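Local coordinates for protein apical membrane antigen AMA1 (Toxoplasma gondii ME49, PDB 4YIV) that takes part in host cell invasion as a microneme protein of the moving junction, the ring formed between the membranes of parasite and host, at residues N126-E138 against P343-P355. Numbering follows the deposited sequence.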
loop_
_atom_site.group_PDB
_atom_site.type_symbol
_atom_site.label_atom_id
_atom_site.label_comp_id
_atom_site.label_asym_id
_atom_site.label_seq_id
_atom_site.Cartn_x
_atom_site.Cartn_y
_atom_site.Cartn_z
ATOM N N ASN A 126 16.004 20.136 -8.559
ATOM C CA ASN A 126 16.176 19.707 -7.176
ATOM C C ASN A 126 15.474 18.371 -6.855
ATOM O O ASN A 126 15.789 17.733 -5.856
ATOM C CB ASN A 126 15.667 20.790 -6.236
ATOM C CG ASN A 126 16.479 22.076 -6.324
ATOM O OD1 ASN A 126 17.672 22.058 -6.655
ATOM N ND2 ASN A 126 15.838 23.201 -5.995
ATOM N N ILE A 127 14.509 17.978 -7.690
ATOM C CA ILE A 127 13.815 16.702 -7.555
ATOM C C ILE A 127 14.569 15.606 -8.342
ATOM O O ILE A 127 14.612 15.618 -9.570
ATOM C CB ILE A 127 12.377 16.823 -8.070
ATOM C CG1 ILE A 127 11.639 17.915 -7.286
ATOM C CG2 ILE A 127 11.657 15.489 -8.004
ATOM C CD1 ILE A 127 11.333 17.557 -5.879
ATOM N N LYS A 128 15.153 14.659 -7.627
ATOM C CA LYS A 128 16.106 13.737 -8.202
ATOM C C LYS A 128 15.475 12.394 -8.599
ATOM O O LYS A 128 16.061 11.606 -9.346
ATOM C CB LYS A 128 17.247 13.531 -7.189
ATOM C CG LYS A 128 18.023 14.838 -6.866
ATOM C CD LYS A 128 18.822 15.336 -8.074
ATOM C CE LYS A 128 19.322 16.778 -7.932
ATOM N NZ LYS A 128 20.484 16.911 -7.042
ATOM N N ALA A 129 14.268 12.125 -8.120
ATOM C CA ALA A 129 13.624 10.840 -8.387
ATOM C C ALA A 129 13.490 10.580 -9.877
ATOM O O ALA A 129 13.267 11.500 -10.659
ATOM C CB ALA A 129 12.230 10.781 -7.743
ATOM N N SER A 130 13.592 9.316 -10.244
ATOM C CA SER A 130 13.524 8.896 -11.643
ATOM C C SER A 130 12.150 8.458 -12.159
ATOM O O SER A 130 12.041 8.069 -13.324
ATOM C CB SER A 130 14.505 7.747 -11.833
ATOM O OG SER A 130 13.916 6.535 -11.406
ATOM N N THR A 131 11.114 8.466 -11.308
ATOM C CA THR A 131 9.750 8.072 -11.720
ATOM C C THR A 131 8.773 9.124 -11.247
ATOM O O THR A 131 9.061 9.873 -10.307
ATOM C CB THR A 131 9.286 6.686 -11.181
ATOM O OG1 THR A 131 9.068 6.761 -9.748
ATOM C CG2 THR A 131 10.278 5.602 -11.520
ATOM N N ASP A 132 7.613 9.202 -11.896
ATOM C CA ASP A 132 6.679 10.263 -11.545
ATOM C C ASP A 132 6.184 9.988 -10.132
ATOM O O ASP A 132 6.069 10.916 -9.331
ATOM C CB ASP A 132 5.505 10.348 -12.534
ATOM C CG ASP A 132 5.885 11.096 -13.838
ATOM O OD1 ASP A 132 6.957 11.738 -13.881
ATOM O OD2 ASP A 132 5.122 11.036 -14.826
ATOM N N LEU A 133 5.900 8.721 -9.820
ATOM C CA LEU A 133 5.435 8.403 -8.463
ATOM C C LEU A 133 6.498 8.807 -7.434
ATOM O O LEU A 133 6.211 9.407 -6.380
ATOM C CB LEU A 133 5.102 6.924 -8.338
ATOM C CG LEU A 133 4.677 6.480 -6.909
ATOM C CD1 LEU A 133 3.507 7.294 -6.367
ATOM C CD2 LEU A 133 4.283 4.991 -6.895
ATOM N N GLY A 134 7.749 8.494 -7.743
ATOM C CA GLY A 134 8.847 8.923 -6.900
ATOM C C GLY A 134 9.004 10.416 -6.749
ATOM O O GLY A 134 9.395 10.874 -5.683
ATOM N N ARG A 135 8.715 11.183 -7.805
ATOM C CA ARG A 135 8.811 12.632 -7.756
ATOM C C ARG A 135 7.770 13.183 -6.791
ATOM O O ARG A 135 8.024 14.154 -6.049
ATOM C CB ARG A 135 8.605 13.248 -9.146
ATOM C CG ARG A 135 9.761 12.986 -10.120
ATOM C CD ARG A 135 9.576 13.692 -11.483
ATOM N NE ARG A 135 10.765 13.357 -12.269
ATOM C CZ ARG A 135 10.855 12.347 -13.129
ATOM N NH1 ARG A 135 9.790 11.598 -13.438
ATOM N NH2 ARG A 135 12.034 12.103 -13.713
ATOM N N CYS A 136 6.615 12.542 -6.766
ATOM C CA CYS A 136 5.559 12.987 -5.846
ATOM C C CYS A 136 5.988 12.702 -4.396
ATOM O O CYS A 136 5.916 13.576 -3.517
ATOM C CB CYS A 136 4.240 12.313 -6.192
ATOM S SG CYS A 136 2.841 12.717 -5.081
ATOM N N ALA A 137 6.431 11.486 -4.158
ATOM C CA ALA A 137 6.922 11.104 -2.834
ATOM C C ALA A 137 8.073 12.005 -2.352
ATOM O O ALA A 137 8.144 12.377 -1.172
ATOM C CB ALA A 137 7.353 9.665 -2.861
ATOM N N GLU A 138 8.982 12.362 -3.256
ATOM C CA GLU A 138 10.096 13.233 -2.899
ATOM C C GLU A 138 9.608 14.625 -2.546
ATOM O O GLU A 138 10.099 15.250 -1.608
ATOM C CB GLU A 138 11.109 13.263 -4.054
ATOM C CG GLU A 138 12.373 14.064 -3.774
ATOM C CD GLU A 138 13.379 13.984 -4.928
ATOM O OE1 GLU A 138 14.442 14.615 -4.800
ATOM O OE2 GLU A 138 13.092 13.307 -5.955
ATOM N N PRO A 343 2.902 -0.093 -14.601
ATOM C CA PRO A 343 2.513 1.134 -15.280
ATOM C C PRO A 343 3.696 2.038 -15.600
ATOM O O PRO A 343 4.724 1.943 -14.951
ATOM C CB PRO A 343 1.617 1.823 -14.270
ATOM C CG PRO A 343 2.148 1.389 -12.976
ATOM C CD PRO A 343 2.680 0.003 -13.142
ATOM N N ASN A 344 3.530 2.947 -16.555
ATOM C CA ASN A 344 4.673 3.658 -17.068
ATOM C C ASN A 344 5.181 4.666 -16.058
ATOM O O ASN A 344 6.337 5.079 -16.120
ATOM C CB ASN A 344 4.335 4.351 -18.398
ATOM C CG ASN A 344 3.156 5.290 -18.286
ATOM O OD1 ASN A 344 2.734 5.659 -17.186
ATOM N ND2 ASN A 344 2.602 5.680 -19.432
ATOM N N PHE A 345 4.337 5.064 -15.105
ATOM C CA PHE A 345 4.765 6.115 -14.180
ATOM C C PHE A 345 5.640 5.609 -13.026
ATOM O O PHE A 345 6.004 6.400 -12.139
ATOM C CB PHE A 345 3.568 6.885 -13.611
ATOM C CG PHE A 345 2.547 6.031 -12.917
ATOM C CD1 PHE A 345 2.699 5.694 -11.587
ATOM C CD2 PHE A 345 1.400 5.611 -13.579
ATOM C CE1 PHE A 345 1.733 4.944 -10.925
ATOM C CE2 PHE A 345 0.436 4.852 -12.911
ATOM C CZ PHE A 345 0.613 4.525 -11.592
ATOM N N ILE A 346 5.993 4.323 -13.037
ATOM C CA ILE A 346 7.082 3.826 -12.179
ATOM C C ILE A 346 8.227 3.188 -12.992
ATOM O O ILE A 346 9.017 2.436 -12.460
ATOM C CB ILE A 346 6.573 2.791 -11.121
ATOM C CG1 ILE A 346 6.100 1.492 -11.770
ATOM C CG2 ILE A 346 5.469 3.414 -10.264
ATOM C CD1 ILE A 346 6.029 0.337 -10.772
ATOM N N ILE A 347 8.316 3.480 -14.283
ATOM C CA ILE A 347 9.498 3.053 -15.063
ATOM C C ILE A 347 10.534 4.165 -15.055
ATOM O O ILE A 347 10.225 5.311 -15.406
ATOM C CB ILE A 347 9.107 2.676 -16.504
ATOM C CG1 ILE A 347 8.191 1.458 -16.443
ATOM C CG2 ILE A 347 10.371 2.320 -17.323
ATOM C CD1 ILE A 347 7.532 1.124 -17.728
ATOM N N PRO A 348 11.773 3.868 -14.591
ATOM C CA PRO A 348 12.696 4.993 -14.433
ATOM C C PRO A 348 13.056 5.668 -15.772
ATOM O O PRO A 348 13.156 4.983 -16.778
ATOM C CB PRO A 348 13.934 4.334 -13.810
ATOM C CG PRO A 348 13.428 3.150 -13.145
ATOM C CD PRO A 348 12.317 2.644 -13.981
ATOM N N SER A 349 13.244 6.978 -15.751
ATOM C CA SER A 349 13.671 7.755 -16.914
ATOM C C SER A 349 15.193 7.830 -17.098
ATOM O O SER A 349 15.706 8.680 -17.817
ATOM C CB SER A 349 13.137 9.160 -16.783
ATOM O OG SER A 349 13.614 9.753 -15.606
ATOM N N ASN A 350 15.922 6.983 -16.399
ATOM C CA ASN A 350 17.333 6.843 -16.701
ATOM C C ASN A 350 17.679 5.379 -16.631
ATOM O O ASN A 350 16.936 4.592 -16.042
ATOM C CB ASN A 350 18.162 7.682 -15.736
ATOM C CG ASN A 350 18.138 7.128 -14.326
ATOM O OD1 ASN A 350 18.677 6.047 -14.061
ATOM N ND2 ASN A 350 17.499 7.851 -13.414
ATOM N N PRO A 351 18.796 4.981 -17.258
ATOM C CA PRO A 351 19.077 3.552 -17.294
ATOM C C PRO A 351 19.835 3.033 -16.034
ATOM O O PRO A 351 20.198 1.875 -16.012
ATOM C CB PRO A 351 19.934 3.411 -18.550
ATOM C CG PRO A 351 20.683 4.743 -18.583
ATOM C CD PRO A 351 19.674 5.763 -18.155
ATOM N N SER A 352 20.126 3.877 -15.052
ATOM C CA SER A 352 20.864 3.380 -13.876
ATOM C C SER A 352 19.981 2.619 -12.880
ATOM O O SER A 352 20.426 1.682 -12.215
ATOM C CB SER A 352 21.546 4.501 -13.124
ATOM O OG SER A 352 20.614 5.191 -12.310
ATOM N N VAL A 353 18.729 3.028 -12.761
ATOM C CA VAL A 353 17.877 2.450 -11.751
ATOM C C VAL A 353 17.265 1.203 -12.310
ATOM O O VAL A 353 16.593 1.228 -13.350
ATOM C CB VAL A 353 16.830 3.460 -11.286
ATOM C CG1 VAL A 353 15.912 2.827 -10.307
ATOM C CG2 VAL A 353 17.544 4.654 -10.657
ATOM N N THR A 354 17.465 0.094 -11.597
ATOM C CA THR A 354 16.898 -1.176 -12.031
ATOM C C THR A 354 15.366 -1.070 -12.126
ATOM O O THR A 354 14.707 -0.754 -11.143
ATOM C CB THR A 354 17.247 -2.304 -11.081
ATOM O OG1 THR A 354 18.652 -2.249 -10.830
ATOM C CG2 THR A 354 16.822 -3.694 -11.681
ATOM N N PRO A 355 14.808 -1.317 -13.314
ATOM C CA PRO A 355 13.344 -1.241 -13.448
ATOM C C PRO A 355 12.587 -2.367 -12.732
ATOM O O PRO A 355 13.160 -3.401 -12.387
ATOM C CB PRO A 355 13.114 -1.312 -14.977
ATOM C CG PRO A 355 14.364 -1.890 -15.560
ATOM C CD PRO A 355 15.503 -1.620 -14.585
HETATM O O HOH W 1 7.766 7.825 -14.611
#
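Phe345 and Leu133 meet where the short 3-10 segment 344-345 abuts the first turn of helix 132-141. The carbonyl of Phe345 faces the amides that a helix start leaves without internal partners: Leu133 N reaches Phe345 O at 3.3 Å almost straight (N-H...O 174°), whereas Asp132 N gives it a weak bond and also donates to a water. Thr131, the N-cap, suits its place twice over. With OG1 tucked between backbone N and carbonyl carbon (chi1 70°), the hydroxyl accepts from Gly134 N at 3.0 Å, and CG2 is turned onto the Ile346 backbone, 3.5 Å from Ile346 C.

Beside these bonds, Leu133 and Ile346 run side by side in the same direction, Leu133 CD2 3.9 Å from Ile346 CG2, both against Phe224 of helix 224-227. Leu133 CB comes to the edge of the Phe345 ring, 4.2 Å from Phe345 CD1, while Pro343 CG sits above one face of the ring, toward its rim.

Farther along, Ser130 O accepts from Ser349 N at 2.9 Å in the carbonyl plane and from Ser349 OG, which sits above that plane. Ser130 OG lies against Pro348 CB and bonds to Asp222. The extended Arg135 side chain offers NH2 in a weak bond to Ser349 OG, at the guanidinium edge, and NH1 forms a salt bridge with Asp132, itself also paired with Arg166.

The loop 343-355, which follows strand 329-333, is thus joined to the start of helix 132-141, itself tied to strand 167-170 by the Cys136-Cys168 disulfide, chiefly through main-chain polar groups, with a small apolar patch alongside; the helix dipole would probably strengthen the pull on Phe345 O.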